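Local coordinates for DUF3992 domain-containing protein (Bacillus cereus, PDB 7A02) that probably serves as the pilin-like subunit that assembles, with disulfide links, into the pilus-type appendages of the endospore, at residues 39-53 with 79-93. Sequence-based numbering, arbitrary orientation.
Sequences DNISQDIYASGYLKV and VATGSSASFTVRRFD
Phe87 turns its ring back over the strand opposite, against the backbone of Gly49, which puts no CB beside Phe87 CZ. With CG held between the backbone N and the carbonyl carbon (chi1 54°), the ring leans across the peptide of Gly49. CB itself points to the face shared with Ala47 and Leu51; beyond it, CG and CD2 lie by Gly49 O (3.8 Å from CD2), CD1 and CE1 by Gly49 N, CE2 by Gly49 C and O, and CZ by Gly49 C. The carbonyl oxygen sits above the ring centre, while an edge-to-face contact with Phe64 ties the ring to the second sheet. Gly49 N to Phe87 O (3.0 Å) and Phe87 N to Gly49 O (2.9 Å) form one of three antiparallel hydrogen-bonded pairs, with Ala47-Val89 and Leu51-Ala85. The chain folds mainly into two four-stranded antiparallel sheets, consistent with a beta sandwich; here 46-53 runs beside the strand outermost within this chain, 84-90, with 160° between the N-to-C directions of these short segments. A strand of a second subunit pairs in parallel with Ser86, Phe87 and Thr88, extending the sheet across the interface. Ala47 CB meets the Phe92 ring edge at CZ (3.6 Å). On the other face, Arg90 CB lies over the Tyr46 ring, 3.9 Å from its centroid and 18° off the normal, a CH-pi contact. Thr88 OG1 lies 3.2 Å from Ser48 OG, at most a weak hydrogen bond, with Ala47 O also within reach of the same proton; separately, Ser48 OG is hydrogen-bonded to Asp21 of the second subunit. In the type II turn Ala80-Ser83, leading into 84-90, Gly82 N donates to Val53 O (3.1 Å).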
ATOM      1  N   ASP A  39      35.230 -22.698  24.929  1.00 54.62           N
ATOM      2  CA  ASP A  39      33.870 -22.194  25.032  1.00 54.62           C
ATOM      3  C   ASP A  39      32.896 -23.348  24.864  1.00 54.62           C
ATOM      4  O   ASP A  39      33.289 -24.503  24.699  1.00 54.62           O
ATOM      5  CB  ASP A  39      33.599 -21.111  23.990  1.00 54.62           C
ATOM      6  CG  ASP A  39      33.715 -21.621  22.579  1.00 54.62           C
ATOM      7  OD1 ASP A  39      33.275 -20.921  21.653  1.00 54.62           O
ATOM      8  OD2 ASP A  39      34.258 -22.720  22.387  1.00 54.62           O
ATOM      9  N   ASN A  40      31.608 -23.021  24.907  1.00 51.43           N
ATOM     10  CA  ASN A  40      30.573 -23.979  24.575  1.00 51.43           C
ATOM     11  C   ASN A  40      29.546 -23.415  23.607  1.00 51.43           C
ATOM     12  O   ASN A  40      28.577 -24.110  23.290  1.00 51.43           O
ATOM     13  CB  ASN A  40      29.868 -24.479  25.843  1.00 51.43           C
ATOM     14  CG  ASN A  40      29.153 -23.384  26.576  1.00 51.43           C
ATOM     15  OD1 ASN A  40      29.272 -22.217  26.230  1.00 51.43           O
ATOM     16  ND2 ASN A  40      28.406 -23.750  27.603  1.00 51.43           N
ATOM     17  N   ILE A  41      29.724 -22.187  23.132  1.00 51.86           N
ATOM     18  CA  ILE A  41      28.861 -21.643  22.094  1.00 51.86           C
ATOM     19  C   ILE A  41      29.531 -21.865  20.747  1.00 51.86           C
ATOM     20  O   ILE A  41      29.947 -20.912  20.084  1.00 51.86           O
ATOM     21  CB  ILE A  41      28.587 -20.150  22.334  1.00 51.86           C
ATOM     22  CG1 ILE A  41      29.877 -19.408  22.652  1.00 51.86           C
ATOM     23  CG2 ILE A  41      27.713 -19.974  23.536  1.00 51.86           C
ATOM     24  CD1 ILE A  41      29.701 -17.923  22.718  1.00 51.86           C
ATOM     25  N   SER A  42      29.604 -23.112  20.307  1.00 55.81           N
ATOM     26  CA  SER A  42      30.408 -23.416  19.133  1.00 55.81           C
ATOM     27  C   SER A  42      29.715 -23.077  17.827  1.00 55.81           C
ATOM     28  O   SER A  42      30.391 -22.839  16.823  1.00 55.81           O
ATOM     29  CB  SER A  42      30.791 -24.893  19.128  1.00 55.81           C
ATOM     30  OG  SER A  42      31.535 -25.210  17.968  1.00 55.81           O
ATOM     31  N   GLN A  43      28.385 -23.050  17.811  1.00 57.38           N
ATOM     32  CA  GLN A  43      27.663 -22.924  16.552  1.00 57.38           C
ATOM     33  C   GLN A  43      27.673 -21.503  16.008  1.00 57.38           C
ATOM     34  O   GLN A  43      27.732 -21.314  14.789  1.00 57.38           O
ATOM     35  CB  GLN A  43      26.231 -23.416  16.722  1.00 57.38           C
ATOM     36  CG  GLN A  43      25.520 -22.823  17.909  1.00 57.38           C
ATOM     37  CD  GLN A  43      25.665 -23.679  19.146  1.00 57.38           C
ATOM     38  OE1 GLN A  43      26.465 -24.612  19.180  1.00 57.38           O
ATOM     39  NE2 GLN A  43      24.887 -23.367  20.170  1.00 57.38           N
ATOM     40  N   ASP A  44      27.608 -20.494  16.871  1.00 57.32           N
ATOM     41  CA  ASP A  44      27.591 -19.103  16.426  1.00 57.32           C
ATOM     42  C   ASP A  44      28.660 -18.333  17.189  1.00 57.32           C
ATOM     43  O   ASP A  44      28.395 -17.768  18.251  1.00 57.32           O
ATOM     44  CB  ASP A  44      26.218 -18.476  16.626  1.00 57.32           C
ATOM     45  CG  ASP A  44      25.717 -18.617  18.041  1.00 57.32           C
ATOM     46  OD1 ASP A  44      26.121 -19.584  18.716  1.00 57.32           O
ATOM     47  OD2 ASP A  44      24.932 -17.754  18.480  1.00 57.32           O
ATOM     48  N   ILE A  45      29.870 -18.306  16.645  1.00 51.89           N
ATOM     49  CA  ILE A  45      30.945 -17.535  17.243  1.00 51.89           C
ATOM     50  C   ILE A  45      31.881 -17.097  16.131  1.00 51.89           C
ATOM     51  O   ILE A  45      32.195 -17.868  15.224  1.00 51.89           O
ATOM     52  CB  ILE A  45      31.671 -18.346  18.341  1.00 51.89           C
ATOM     53  CG1 ILE A  45      32.615 -17.445  19.122  1.00 51.89           C
ATOM     54  CG2 ILE A  45      32.415 -19.514  17.754  1.00 51.89           C
ATOM     55  CD1 ILE A  45      33.112 -18.059  20.384  1.00 51.89           C
ATOM     56  N   TYR A  46      32.289 -15.836  16.188  1.00 48.62           N
ATOM     57  CA  TYR A  46      33.236 -15.266  15.244  1.00 48.62           C
ATOM     58  C   TYR A  46      34.297 -14.549  16.054  1.00 48.62           C
ATOM     59  O   TYR A  46      33.968 -13.694  16.879  1.00 48.62           O
ATOM     60  CB  TYR A  46      32.547 -14.299  14.284  1.00 48.62           C
ATOM     61  CG  TYR A  46      31.677 -14.971  13.258  1.00 48.62           C
ATOM     62  CD1 TYR A  46      30.441 -15.477  13.601  1.00 48.62           C
ATOM     63  CD2 TYR A  46      32.086 -15.083  11.943  1.00 48.62           C
ATOM     64  CE1 TYR A  46      29.644 -16.087  12.672  1.00 48.62           C
ATOM     65  CE2 TYR A  46      31.293 -15.689  11.008  1.00 48.62           C
ATOM     66  CZ  TYR A  46      30.074 -16.189  11.378  1.00 48.62           C
ATOM     67  OH  TYR A  46      29.275 -16.801  10.449  1.00 48.62           O
ATOM     68  N   ALA A  47      35.558 -14.892  15.833  1.00 44.40           N
ATOM     69  CA  ALA A  47      36.631 -14.352  16.648  1.00 44.40           C
ATOM     70  C   ALA A  47      37.751 -13.829  15.770  1.00 44.40           C
ATOM     71  O   ALA A  47      38.169 -14.498  14.827  1.00 44.40           O
ATOM     72  CB  ALA A  47      37.169 -15.406  17.604  1.00 44.40           C
ATOM     73  N   SER A  48      38.242 -12.640  16.099  1.00 44.80           N
ATOM     74  CA  SER A  48      39.383 -12.036  15.430  1.00 44.80           C
ATOM     75  C   SER A  48      40.436 -11.691  16.468  1.00 44.80           C
ATOM     76  O   SER A  48      40.112 -11.390  17.617  1.00 44.80           O
ATOM     77  CB  SER A  48      38.991 -10.773  14.670  1.00 44.80           C
ATOM     78  OG  SER A  48      38.068 -11.062  13.642  1.00 44.80           O
ATOM     79  N   GLY A  49      41.697 -11.738  16.064  1.00 42.88           N
ATOM     80  CA  GLY A  49      42.753 -11.391  16.995  1.00 42.88           C
ATOM     81  C   GLY A  49      44.132 -11.648  16.441  1.00 42.88           C
ATOM     82  O   GLY A  49      44.311 -11.820  15.237  1.00 42.88           O
ATOM     83  N   TYR A  50      45.113 -11.660  17.344  1.00 41.98           N
ATOM     84  CA  TYR A  50      46.498 -11.906  16.975  1.00 41.98           C
ATOM     85  C   TYR A  50      47.176 -12.732  18.054  1.00 41.98           C
ATOM     86  O   TYR A  50      46.713 -12.808  19.192  1.00 41.98           O
ATOM     87  CB  TYR A  50      47.283 -10.607  16.760  1.00 41.98           C
ATOM     88  CG  TYR A  50      47.422  -9.746  17.993  1.00 41.98           C
ATOM     89  CD1 TYR A  50      46.605  -8.657  18.190  1.00 41.98           C
ATOM     90  CD2 TYR A  50      48.381 -10.016  18.951  1.00 41.98           C
ATOM     91  CE1 TYR A  50      46.728  -7.875  19.303  1.00 41.98           C
ATOM     92  CE2 TYR A  50      48.506  -9.240  20.067  1.00 41.98           C
ATOM     93  CZ  TYR A  50      47.676  -8.170  20.237  1.00 41.98           C
ATOM     94  OH  TYR A  50      47.796  -7.383  21.350  1.00 41.98           O
ATOM     95  N   LEU A  51      48.290 -13.345  17.674  1.00 49.21           N
ATOM     96  CA  LEU A  51      49.192 -14.021  18.592  1.00 49.21           C
ATOM     97  C   LEU A  51      50.588 -13.470  18.369  1.00 49.21           C
ATOM     98  O   LEU A  51      51.048 -13.388  17.224  1.00 49.21           O
ATOM     99  CB  LEU A  51      49.192 -15.531  18.380  1.00 49.21           C
ATOM    100  CG  LEU A  51      50.082 -16.308  19.342  1.00 49.21           C
ATOM    101  CD1 LEU A  51      49.305 -16.683  20.574  1.00 49.21           C
ATOM    102  CD2 LEU A  51      50.651 -17.535  18.683  1.00 49.21           C
ATOM    103  N   LYS A  52      51.249 -13.088  19.457  1.00 57.09           N
ATOM    104  CA  LYS A  52      52.599 -12.544  19.422  1.00 57.09           C
ATOM    105  C   LYS A  52      53.509 -13.428  20.257  1.00 57.09           C
ATOM    106  O   LYS A  52      53.224 -13.681  21.430  1.00 57.09           O
ATOM    107  CB  LYS A  52      52.634 -11.114  19.953  1.00 57.09           C
ATOM    108  CG  LYS A  52      54.039 -10.561  20.065  1.00 57.09           C
ATOM    109  CD  LYS A  52      54.083  -9.044  20.174  1.00 57.09           C
ATOM    110  CE  LYS A  52      53.013  -8.469  21.084  1.00 57.09           C
ATOM    111  NZ  LYS A  52      52.843  -9.233  22.348  1.00 57.09           N
ATOM    112  N   VAL A  53      54.603 -13.883  19.663  1.00 63.12           N
ATOM    113  CA  VAL A  53      55.593 -14.692  20.358  1.00 63.12           C
ATOM    114  C   VAL A  53      56.712 -13.759  20.784  1.00 63.12           C
ATOM    115  O   VAL A  53      57.452 -13.233  19.948  1.00 63.12           O
ATOM    116  CB  VAL A  53      56.116 -15.832  19.480  1.00 63.12           C
ATOM    117  CG1 VAL A  53      57.250 -16.536  20.173  1.00 63.12           C
ATOM    118  CG2 VAL A  53      55.006 -16.805  19.189  1.00 63.12           C
ATOM    119  N   VAL A  79      54.155 -19.633  14.145  1.00 60.97           N
ATOM    120  CA  VAL A  79      54.671 -18.281  14.326  1.00 60.97           C
ATOM    121  C   VAL A  79      56.100 -18.367  14.841  1.00 60.97           C
ATOM    122  O   VAL A  79      56.375 -19.096  15.799  1.00 60.97           O
ATOM    123  CB  VAL A  79      53.796 -17.473  15.300  1.00 60.97           C
ATOM    124  CG1 VAL A  79      54.424 -16.135  15.590  1.00 60.97           C
ATOM    125  CG2 VAL A  79      52.411 -17.303  14.745  1.00 60.97           C
ATOM    126  N   ALA A  80      57.003 -17.626  14.207  1.00 63.91           N
ATOM    127  CA  ALA A  80      58.385 -17.570  14.647  1.00 63.91           C
ATOM    128  C   ALA A  80      58.540 -16.582  15.798  1.00 63.91           C
ATOM    129  O   ALA A  80      57.664 -15.762  16.072  1.00 63.91           O
ATOM    130  CB  ALA A  80      59.301 -17.183  13.492  1.00 63.91           C
ATOM    131  N   THR A  81      59.682 -16.660  16.475  1.00 65.81           N
ATOM    132  CA  THR A  81      59.946 -15.804  17.622  1.00 65.81           C
ATOM    133  C   THR A  81      60.261 -14.388  17.163  1.00 65.81           C
ATOM    134  O   THR A  81      61.030 -14.190  16.222  1.00 65.81           O
ATOM    135  CB  THR A  81      61.106 -16.353  18.444  1.00 65.81           C
ATOM    136  OG1 THR A  81      60.830 -17.709  18.809  1.00 65.81           O
ATOM    137  CG2 THR A  81      61.291 -15.537  19.701  1.00 65.81           C
ATOM    138  N   GLY A  82      59.675 -13.408  17.836  1.00 62.69           N
ATOM    139  CA  GLY A  82      59.868 -12.025  17.475  1.00 62.69           C
ATOM    140  C   GLY A  82      58.916 -11.494  16.430  1.00 62.69           C
ATOM    141  O   GLY A  82      59.086 -10.352  15.989  1.00 62.69           O
ATOM    142  N   SER A  83      57.928 -12.276  16.016  1.00 57.15           N
ATOM    143  CA  SER A  83      56.943 -11.862  15.031  1.00 57.15           C
ATOM    144  C   SER A  83      55.546 -12.198  15.540  1.00 57.15           C
ATOM    145  O   SER A  83      55.375 -12.765  16.619  1.00 57.15           O
ATOM    146  CB  SER A  83      57.219 -12.525  13.681  1.00 57.15           C
ATOM    147  OG  SER A  83      56.281 -12.110  12.710  1.00 57.15           O
ATOM    148  N   SER A  84      54.536 -11.842  14.749  1.00 52.02           N
ATOM    149  CA  SER A  84      53.148 -11.997  15.150  1.00 52.02           C
ATOM    150  C   SER A  84      52.345 -12.561  13.990  1.00 52.02           C
ATOM    151  O   SER A  84      52.818 -12.629  12.855  1.00 52.02           O
ATOM    152  CB  SER A  84      52.550 -10.665  15.602  1.00 52.02           C
ATOM    153  OG  SER A  84      53.202 -10.182  16.757  1.00 52.02           O
ATOM    154  N   ALA A  85      51.114 -12.969  14.286  1.00 47.68           N
ATOM    155  CA  ALA A  85      50.213 -13.436  13.239  1.00 47.68           C
ATOM    156  C   ALA A  85      48.773 -13.238  13.677  1.00 47.68           C
ATOM    157  O   ALA A  85      48.432 -13.542  14.818  1.00 47.68           O
ATOM    158  CB  ALA A  85      50.462 -14.907  12.914  1.00 47.68           C
ATOM    159  N   SER A  86      47.933 -12.755  12.771  1.00 45.72           N
ATOM    160  CA  SER A  86      46.545 -12.443  13.076  1.00 45.72           C
ATOM    161  C   SER A  86      45.609 -13.437  12.401  1.00 45.72           C
ATOM    162  O   SER A  86      46.019 -14.243  11.567  1.00 45.72           O
ATOM    163  CB  SER A  86      46.214 -11.015  12.646  1.00 45.72           C
ATOM    164  OG  SER A  86      46.495 -10.838  11.276  1.00 45.72           O
ATOM    165  N   PHE A  87      44.333 -13.377  12.779  1.00 44.91           N
ATOM    166  CA  PHE A  87      43.369 -14.357  12.297  1.00 44.91           C
ATOM    167  C   PHE A  87      41.944 -13.885  12.546  1.00 44.91           C
ATOM    168  O   PHE A  87      41.696 -12.999  13.370  1.00 44.91           O
ATOM    169  CB  PHE A  87      43.577 -15.710  12.975  1.00 44.91           C
ATOM    170  CG  PHE A  87      43.565 -15.640  14.470  1.00 44.91           C
ATOM    171  CD1 PHE A  87      42.375 -15.578  15.166  1.00 44.91           C
ATOM    172  CD2 PHE A  87      44.741 -15.634  15.180  1.00 44.91           C
ATOM    173  CE1 PHE A  87      42.362 -15.506  16.531  1.00 44.91           C
ATOM    174  CE2 PHE A  87      44.730 -15.567  16.546  1.00 44.91           C
ATOM    175  CZ  PHE A  87      43.540 -15.501  17.222  1.00 44.91           C
ATOM    176  N   THR A  88      41.008 -14.518  11.831  1.00 46.35           N
ATOM    177  CA  THR A  88      39.585 -14.514  12.161  1.00 46.35           C
ATOM    178  C   THR A  88      39.001 -15.871  11.792  1.00 46.35           C
ATOM    179  O   THR A  88      39.285 -16.402  10.719  1.00 46.35           O
ATOM    180  CB  THR A  88      38.824 -13.392  11.448  1.00 46.35           C
ATOM    181  OG1 THR A  88      37.427 -13.513  11.729  1.00 46.35           O
ATOM    182  CG2 THR A  88      39.009 -13.474   9.974  1.00 46.35           C
ATOM    183  N   VAL A  89      38.203 -16.437  12.694  1.00 47.70           N
ATOM    184  CA  VAL A  89      37.756 -17.822  12.605  1.00 47.70           C
ATOM    185  C   VAL A  89      36.332 -17.923  13.139  1.00 47.70           C
ATOM    186  O   VAL A  89      35.924 -17.155  14.013  1.00 47.70           O
ATOM    187  CB  VAL A  89      38.710 -18.763  13.384  1.00 47.70           C
ATOM    188  CG1 VAL A  89      38.212 -20.181  13.397  1.00 47.70           C
ATOM    189  CG2 VAL A  89      40.089 -18.738  12.781  1.00 47.70           C
ATOM    190  N   ARG A  90      35.565 -18.873  12.600  1.00 52.16           N
ATOM    191  CA  ARG A  90      34.237 -19.181  13.105  1.00 52.16           C
ATOM    192  C   ARG A  90      34.117 -20.677  13.350  1.00 52.16           C
ATOM    193  O   ARG A  90      34.898 -21.472  12.827  1.00 52.16           O
ATOM    194  CB  ARG A  90      33.135 -18.778  12.137  1.00 52.16           C
ATOM    195  CG  ARG A  90      33.196 -19.527  10.848  1.00 52.16           C
ATOM    196  CD  ARG A  90      31.969 -19.268  10.035  1.00 52.16           C
ATOM    197  NE  ARG A  90      31.962 -20.089   8.835  1.00 52.16           N
ATOM    198  CZ  ARG A  90      31.748 -19.640   7.608  1.00 52.16           C
ATOM    199  NH1 ARG A  90      31.480 -18.365   7.395  1.00 52.16           N
ATOM    200  NH2 ARG A  90      31.772 -20.487   6.594  1.00 52.16           N
ATOM    201  N   ARG A  91      33.104 -21.050  14.129  1.00 53.62           N
ATOM    202  CA  ARG A  91      32.855 -22.437  14.526  1.00 53.62           C
ATOM    203  C   ARG A  91      34.126 -23.157  14.964  1.00 53.62           C
ATOM    204  O   ARG A  91      34.644 -24.038  14.283  1.00 53.62           O
ATOM    205  CB  ARG A  91      32.141 -23.244  13.441  1.00 53.62           C
ATOM    206  CG  ARG A  91      30.622 -23.186  13.502  1.00 53.62           C
ATOM    207  CD  ARG A  91      29.918 -23.204  12.157  1.00 53.62           C
ATOM    208  NE  ARG A  91      30.031 -22.012  11.334  1.00 53.62           N
ATOM    209  CZ  ARG A  91      29.172 -21.742  10.356  1.00 53.62           C
ATOM    210  NH1 ARG A  91      29.286 -20.645   9.626  1.00 53.62           N
ATOM    211  NH2 ARG A  91      28.188 -22.594  10.101  1.00 53.62           N
ATOM    212  N   PHE A  92      34.622 -22.770  16.132  1.00 52.24           N
ATOM    213  CA  PHE A  92      35.687 -23.494  16.799  1.00 52.24           C
ATOM    214  C   PHE A  92      35.313 -23.695  18.257  1.00 52.24           C
ATOM    215  O   PHE A  92      34.514 -22.949  18.823  1.00 52.24           O
ATOM    216  CB  PHE A  92      37.029 -22.767  16.688  1.00 52.24           C
ATOM    217  CG  PHE A  92      37.034 -21.407  17.301  1.00 52.24           C
ATOM    218  CD1 PHE A  92      36.621 -20.310  16.582  1.00 52.24           C
ATOM    219  CD2 PHE A  92      37.465 -21.223  18.594  1.00 52.24           C
ATOM    220  CE1 PHE A  92      36.626 -19.066  17.144  1.00 52.24           C
ATOM    221  CE2 PHE A  92      37.473 -19.982  19.156  1.00 52.24           C
ATOM    222  CZ  PHE A  92      37.052 -18.901  18.431  1.00 52.24           C
ATOM    223  N   ASP A  93      35.901 -24.716  18.866  1.00 57.40           N
ATOM    224  CA  ASP A  93      35.541 -25.109  20.218  1.00 57.40           C
ATOM    225  C   ASP A  93      36.661 -24.858  21.217  1.00 57.40           C
ATOM    226  O   ASP A  93      36.403 -24.383  22.323  1.00 57.40           O
ATOM    227  CB  ASP A  93      35.143 -26.589  20.220  1.00 57.40           C
ATOM    228  CG  ASP A  93      34.546 -27.036  21.533  1.00 57.40           C
ATOM    229  OD1 ASP A  93      34.459 -26.218  22.470  1.00 57.40           O
ATOM    230  OD2 ASP A  93      34.155 -28.217  21.629  1.00 57.40           O
TER